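Side-chain contacts in uncharacterized protein (Leptotrichia buccalis, PDB 3T8K), which is of unknown function but folds as a stack of ankyrin-type helical hairpins, a scaffold that in other proteins commonly serves to bind protein partners: residues P81-G86 with T91-L96; K120-Y125 with I133-L138. All blocks are in the same frame, centred on the assembly; numbering follows the deposited sequence.

Contact 1: residues P81-G86 with T91-L96; sequences PLFQGG and TGTTEL
In the ankyrin-type helical-hairpin fold, helix 79-85 lays Leu82 against Thr93 and Leu96 of helix 90-102. The two helices run nearly antiparallel, at 168° between the short segments, and are joined by a short loop. Leu82 is a main apolar bridge between them, with Cys97 and Phe100 as further neighbours on helix 90-102. Its CG stands anti to the backbone N (chi1 173°), which carries the branched end across to the partner helix, where CD1 lies 3.9 Å from Leu96 CB. The same methyl packs 4.0 Å from Thr93 CG2, the two side chains lying alongside and pointing opposite ways. Leucine suits this place because its fork sends one methyl, CD1, to both Thr93 and Leu96 and leaves the other, CD2, to cover the Phe83 ring. An alanine here would lack both methyls and would probably open a gap facing Thr93 CG2 and Leu96 CB.

Thr93 works with both of its branches. Its methyl turns to the apolar side, also meeting Phe83 CD1 obliquely at 4.2 Å, while OG1 lies 2.7 Å from Gly86 O. That hydroxyl stands beside its own backbone N and also has Asp89 O and the guanidinium of Arg54, on helix 51-63, as hydrogen-bonding partners. Gly86 suits the close approach of the chains: its CA is 5.4 Å from Thr93 CA, and a side chain at this position would run into Thr93 OG1.

Within helix 79-85, Leu82 CD2 rests 4.0 Å above one face of the Phe83 ring, offset toward its rim. The chemistry thus divides the hairpin into an apolar interior and a polar end, where one threonine hydroxyl, buried among the Gly86 and Asp89 carbonyls and the Arg54 guanidinium, finds its partners.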
loop_
_atom_site.group_PDB
_atom_site.type_symbol
_atom_site.label_atom_id
_atom_site.label_comp_id
_atom_site.label_asym_id
_atom_site.label_seq_id
_atom_site.Cartn_x
_atom_site.Cartn_y
_atom_site.Cartn_z
ATOM N N PRO A 81 -0.466 7.151 5.164
ATOM C CA PRO A 81 -0.717 5.721 5.358
ATOM C C PRO A 81 -2.111 5.470 5.908
ATOM O O PRO A 81 -2.684 4.421 5.620
ATOM C CB PRO A 81 0.371 5.293 6.363
ATOM C CG PRO A 81 0.858 6.570 6.981
ATOM C CD PRO A 81 0.713 7.615 5.916
ATOM N N LEU A 82 -2.646 6.411 6.684
ATOM C CA LEU A 82 -4.019 6.302 7.181
ATOM C C LEU A 82 -4.992 6.118 6.024
ATOM O O LEU A 82 -5.797 5.183 6.007
ATOM C CB LEU A 82 -4.413 7.559 7.952
ATOM C CG LEU A 82 -5.886 7.627 8.369
ATOM C CD1 LEU A 82 -6.215 6.526 9.363
ATOM C CD2 LEU A 82 -6.184 8.977 8.983
ATOM N N PHE A 83 -4.913 7.019 5.054
ATOM C CA PHE A 83 -5.846 6.990 3.924
ATOM C C PHE A 83 -5.527 5.910 2.883
ATOM O O PHE A 83 -6.442 5.339 2.276
ATOM C CB PHE A 83 -5.964 8.382 3.295
ATOM C CG PHE A 83 -6.599 9.391 4.206
ATOM C CD1 PHE A 83 -7.776 9.081 4.876
ATOM C CD2 PHE A 83 -6.009 10.636 4.416
ATOM C CE1 PHE A 83 -8.373 10.003 5.737
ATOM C CE2 PHE A 83 -6.590 11.563 5.269
ATOM C CZ PHE A 83 -7.776 11.247 5.932
ATOM N N GLN A 84 -4.246 5.623 2.675
ATOM C CA GLN A 84 -3.860 4.530 1.782
ATOM C C GLN A 84 -4.408 3.183 2.255
ATOM O O GLN A 84 -4.868 2.382 1.447
ATOM C CB GLN A 84 -2.340 4.450 1.645
ATOM C CG GLN A 84 -1.752 5.580 0.845
ATOM C CD GLN A 84 -2.373 5.685 -0.537
ATOM O OE1 GLN A 84 -3.055 6.658 -0.837
ATOM N NE2 GLN A 84 -2.136 4.680 -1.385
ATOM N N GLY A 85 -4.355 2.938 3.563
ATOM C CA GLY A 85 -4.756 1.647 4.098
ATOM C C GLY A 85 -6.103 1.573 4.802
ATOM O O GLY A 85 -6.492 0.503 5.261
ATOM N N GLY A 86 -6.833 2.684 4.864
ATOM C CA GLY A 86 -8.009 2.766 5.723
ATOM C C GLY A 86 -9.364 2.453 5.106
ATOM O O GLY A 86 -10.401 2.663 5.744
ATOM N N THR A 91 -15.359 3.575 9.669
ATOM C CA THR A 91 -15.602 4.069 11.024
ATOM C C THR A 91 -14.273 4.327 11.749
ATOM O O THR A 91 -14.069 5.390 12.339
ATOM C CB THR A 91 -16.464 3.084 11.834
ATOM O OG1 THR A 91 -17.770 3.002 11.247
ATOM C CG2 THR A 91 -16.590 3.543 13.281
ATOM N N GLY A 92 -13.360 3.362 11.677
ATOM C CA GLY A 92 -12.075 3.483 12.344
ATOM C C GLY A 92 -11.181 4.551 11.744
ATOM O O GLY A 92 -10.562 5.340 12.453
ATOM N N THR A 93 -11.122 4.579 10.419
ATOM C CA THR A 93 -10.320 5.557 9.705
ATOM C C THR A 93 -10.822 6.972 9.982
ATOM O O THR A 93 -10.033 7.897 10.140
ATOM C CB THR A 93 -10.338 5.245 8.201
ATOM O OG1 THR A 93 -9.676 3.993 7.986
ATOM C CG2 THR A 93 -9.653 6.345 7.384
ATOM N N THR A 94 -12.139 7.137 10.037
ATOM C CA THR A 94 -12.718 8.438 10.324
ATOM C C THR A 94 -12.327 8.905 11.718
ATOM O O THR A 94 -11.877 10.034 11.899
ATOM C CB THR A 94 -14.240 8.396 10.210
ATOM O OG1 THR A 94 -14.591 7.990 8.882
ATOM C CG2 THR A 94 -14.837 9.769 10.489
ATOM N N GLU A 95 -12.513 8.019 12.694
ATOM C CA GLU A 95 -12.147 8.282 14.085
ATOM C C GLU A 95 -10.683 8.701 14.225
ATOM O O GLU A 95 -10.369 9.677 14.915
ATOM C CB GLU A 95 -12.422 7.042 14.937
ATOM C CG GLU A 95 -13.412 7.274 16.061
ATOM C CD GLU A 95 -12.916 8.290 17.068
ATOM O OE1 GLU A 95 -11.913 8.004 17.751
ATOM O OE2 GLU A 95 -13.526 9.375 17.170
ATOM N N LEU A 96 -9.786 7.959 13.580
ATOM C CA LEU A 96 -8.363 8.280 13.624
ATOM C C LEU A 96 -8.071 9.634 12.959
ATOM O O LEU A 96 -7.259 10.417 13.464
ATOM C CB LEU A 96 -7.522 7.168 12.984
ATOM C CG LEU A 96 -7.435 5.854 13.767
ATOM C CD1 LEU A 96 -6.694 4.777 12.969
ATOM C CD2 LEU A 96 -6.751 6.087 15.095
#

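Contact 2: residues K120-Y125 with I133-L138; sequences KNIFNY and IPLYKL
Ile122 and Phe123 meet Leu135 and Tyr136 where a short 3-10 turn, residues 120-124, packs on helix 129-140 in the ankyrin-type helical array. Both branches of Ile122 are used. CG2 reaches tip to tip toward Leu135 CD2, 4.2 Å away, while CD1 lies in the ring plane of Tyr136, at its edge, 4.0 Å from CE1. An isoleucine serves well because its two arms leave CB in different directions; CG1 sits between the backbone N and the carbonyl carbon (chi1 74°), the arm that brings CD1 to the tyrosine. Phe123 crosses Tyr136 obliquely, with 4.1 Å between Phe123 CE1 and Tyr136 CE1. A single water spans the contact, donating to Ile122 O at 2.8 Å and to Tyr136 OH at 2.9 Å.

The next shell holds these groups in place. Tyrosine brings a polar end to this otherwise apolar contact: its OH also hydrogen-bonds to Glu129 OE2, which helps fix the ring. Ile122 CG1 lies 3.8 Å over the centre of one face of the Phe123 ring, and Ile122 CA lies over the centre of the Tyr125 ring, so the isoleucine is lodged between two aromatic neighbours. Beyond them, Ala169 of helix 167-180 touches both Phe123 and Tyr136, and Met132 and Ile139 add to the packing around Ile122.

On the far side of the turn, Asn124 ND2 donates a nearly straight bond (169°) to Asn121 OD1; the acceptor lies almost in the amide plane of Asn124, while the donor is tilted 21° from the carbonyl plane of Asn121.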
loop_
_atom_site.group_PDB
_atom_site.type_symbol
_atom_site.label_atom_id
_atom_site.label_comp_id
_atom_site.label_asym_id
_atom_site.label_seq_id
_atom_site.Cartn_x
_atom_site.Cartn_y
_atom_site.Cartn_z
ATOM N N LYS A 120 -6.074 11.555 -1.214
ATOM C CA LYS A 120 -6.547 11.208 -2.559
ATOM C C LYS A 120 -7.162 9.807 -2.632
ATOM O O LYS A 120 -8.132 9.584 -3.362
ATOM C CB LYS A 120 -5.432 11.339 -3.586
ATOM C CG LYS A 120 -5.835 10.838 -4.962
ATOM C CD LYS A 120 -4.882 11.349 -6.035
ATOM C CE LYS A 120 -5.274 10.831 -7.403
ATOM N NZ LYS A 120 -4.554 11.554 -8.484
ATOM N N ASN A 121 -6.604 8.861 -1.882
ATOM C CA ASN A 121 -7.085 7.479 -1.964
ATOM C C ASN A 121 -8.528 7.301 -1.482
ATOM O O ASN A 121 -9.190 6.333 -1.855
ATOM C CB ASN A 121 -6.162 6.527 -1.193
ATOM C CG ASN A 121 -6.384 5.063 -1.565
ATOM O OD1 ASN A 121 -6.489 4.713 -2.743
ATOM N ND2 ASN A 121 -6.455 4.202 -0.556
ATOM N N ILE A 122 -9.034 8.215 -0.657
ATOM C CA ILE A 122 -10.376 7.989 -0.119
ATOM C C ILE A 122 -11.403 7.987 -1.236
ATOM O O ILE A 122 -12.487 7.414 -1.105
ATOM C CB ILE A 122 -10.761 8.986 0.995
ATOM C CG1 ILE A 122 -11.082 10.370 0.420
ATOM C CG2 ILE A 122 -9.665 9.038 2.057
ATOM C CD1 ILE A 122 -11.592 11.346 1.457
ATOM N N PHE A 123 -11.044 8.603 -2.349
ATOM C CA PHE A 123 -11.960 8.678 -3.484
ATOM C C PHE A 123 -11.949 7.371 -4.266
ATOM O O PHE A 123 -12.725 7.189 -5.204
ATOM C CB PHE A 123 -11.630 9.889 -4.353
ATOM C CG PHE A 123 -11.586 11.172 -3.580
ATOM C CD1 PHE A 123 -12.722 11.645 -2.933
ATOM C CD2 PHE A 123 -10.408 11.891 -3.465
ATOM C CE1 PHE A 123 -12.679 12.815 -2.198
ATOM C CE2 PHE A 123 -10.355 13.059 -2.724
ATOM C CZ PHE A 123 -11.495 13.528 -2.101
ATOM N N ASN A 124 -11.082 6.453 -3.848
ATOM C CA ASN A 124 -11.028 5.115 -4.428
ATOM C C ASN A 124 -11.796 4.102 -3.600
ATOM O O ASN A 124 -11.958 2.950 -4.002
ATOM C CB ASN A 124 -9.582 4.642 -4.546
ATOM C CG ASN A 124 -8.854 5.291 -5.687
ATOM O OD1 ASN A 124 -9.420 5.488 -6.762
ATOM N ND2 ASN A 124 -7.594 5.632 -5.466
ATOM N N TYR A 125 -12.241 4.524 -2.423
ATOM C CA TYR A 125 -12.878 3.606 -1.494
ATOM C C TYR A 125 -14.138 2.994 -2.089
ATOM O O TYR A 125 -14.965 3.688 -2.685
ATOM C CB TYR A 125 -13.230 4.311 -0.184
ATOM C CG TYR A 125 -12.050 4.607 0.727
ATOM C CD1 TYR A 125 -10.751 4.218 0.396
ATOM C CD2 TYR A 125 -12.244 5.279 1.922
ATOM C CE1 TYR A 125 -9.671 4.501 1.251
ATOM C CE2 TYR A 125 -11.190 5.569 2.765
ATOM C CZ TYR A 125 -9.909 5.176 2.433
ATOM O OH TYR A 125 -8.883 5.473 3.298
ATOM N N ILE A 133 -19.550 10.602 4.571
ATOM C CA ILE A 133 -19.878 11.978 4.942
ATOM C C ILE A 133 -19.169 12.497 6.202
ATOM O O ILE A 133 -18.621 13.595 6.186
ATOM C CB ILE A 133 -21.404 12.211 5.021
ATOM C CG1 ILE A 133 -22.002 12.171 3.616
ATOM C CG2 ILE A 133 -21.708 13.548 5.679
ATOM C CD1 ILE A 133 -23.493 12.313 3.594
ATOM N N PRO A 134 -19.165 11.713 7.291
ATOM C CA PRO A 134 -18.438 12.204 8.468
ATOM C C PRO A 134 -16.981 12.524 8.139
ATOM O O PRO A 134 -16.493 13.589 8.524
ATOM C CB PRO A 134 -18.537 11.034 9.450
ATOM C CG PRO A 134 -19.802 10.333 9.054
ATOM C CD PRO A 134 -19.827 10.422 7.550
ATOM N N LEU A 135 -16.302 11.624 7.429
ATOM C CA LEU A 135 -14.920 11.867 7.026
ATOM C C LEU A 135 -14.806 13.083 6.104
ATOM O O LEU A 135 -13.914 13.907 6.274
ATOM C CB LEU A 135 -14.298 10.614 6.383
ATOM C CG LEU A 135 -12.883 10.759 5.830
ATOM C CD1 LEU A 135 -11.928 11.194 6.944
ATOM C CD2 LEU A 135 -12.393 9.452 5.185
ATOM N N TYR A 136 -15.715 13.201 5.134
ATOM C CA TYR A 136 -15.731 14.349 4.228
ATOM C C TYR A 136 -15.845 15.664 5.011
ATOM O O TYR A 136 -15.166 16.648 4.710
ATOM C CB TYR A 136 -16.908 14.249 3.252
ATOM C CG TYR A 136 -16.775 13.247 2.121
ATOM C CD1 TYR A 136 -15.544 12.725 1.743
ATOM C CD2 TYR A 136 -17.899 12.845 1.406
ATOM C CE1 TYR A 136 -15.443 11.818 0.693
ATOM C CE2 TYR A 136 -17.807 11.945 0.363
ATOM C CZ TYR A 136 -16.585 11.438 0.007
ATOM O OH TYR A 136 -16.511 10.542 -1.032
ATOM N N LYS A 137 -16.713 15.674 6.015
ATOM C CA LYS A 137 -16.917 16.858 6.844
ATOM C C LYS A 137 -15.653 17.252 7.596
ATOM O O LYS A 137 -15.332 18.437 7.696
ATOM C CB LYS A 137 -18.072 16.642 7.822
ATOM C CG LYS A 137 -19.439 16.624 7.144
ATOM C CD LYS A 137 -20.552 16.502 8.175
ATOM C CE LYS A 137 -21.925 16.564 7.541
ATOM N NZ LYS A 137 -22.976 16.476 8.592
ATOM N N LEU A 138 -14.949 16.255 8.128
ATOM C CA LEU A 138 -13.703 16.499 8.843
ATOM C C LEU A 138 -12.716 17.185 7.913
ATOM O O LEU A 138 -12.138 18.220 8.244
ATOM C CB LEU A 138 -13.102 15.183 9.352
ATOM C CG LEU A 138 -13.758 14.532 10.566
ATOM C CD1 LEU A 138 -13.159 13.150 10.822
ATOM C CD2 LEU A 138 -13.605 15.428 11.795
HETATM O O HOH W 1 -15.193 7.984 -1.343
#

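Contacts 1 and 2 follow one another along the chain, with centres about 9 Å apart, and meet mainly at Phe83, with Gln84 packing on Asn121 beside it. The Phe83 carbonyl belongs to contact 1 but is held from contact 2: Tyr125 OH lies 2.6 Å from Phe83 O and Asn121 ND2 3.1 Å from the same atom, both probable hydrogen bonds. The Phe83 ring continues the apolar core, its CD1 3.4 Å from Ile122 CG2 and its side chain touching Leu135, on which Thr94 packs as well. Gln84 and Lys120 pack on Phe126 of the second subunit, and Asn124 on its Cys164, the residue seen to form an interchain disulfide. No active site is known to relate them to.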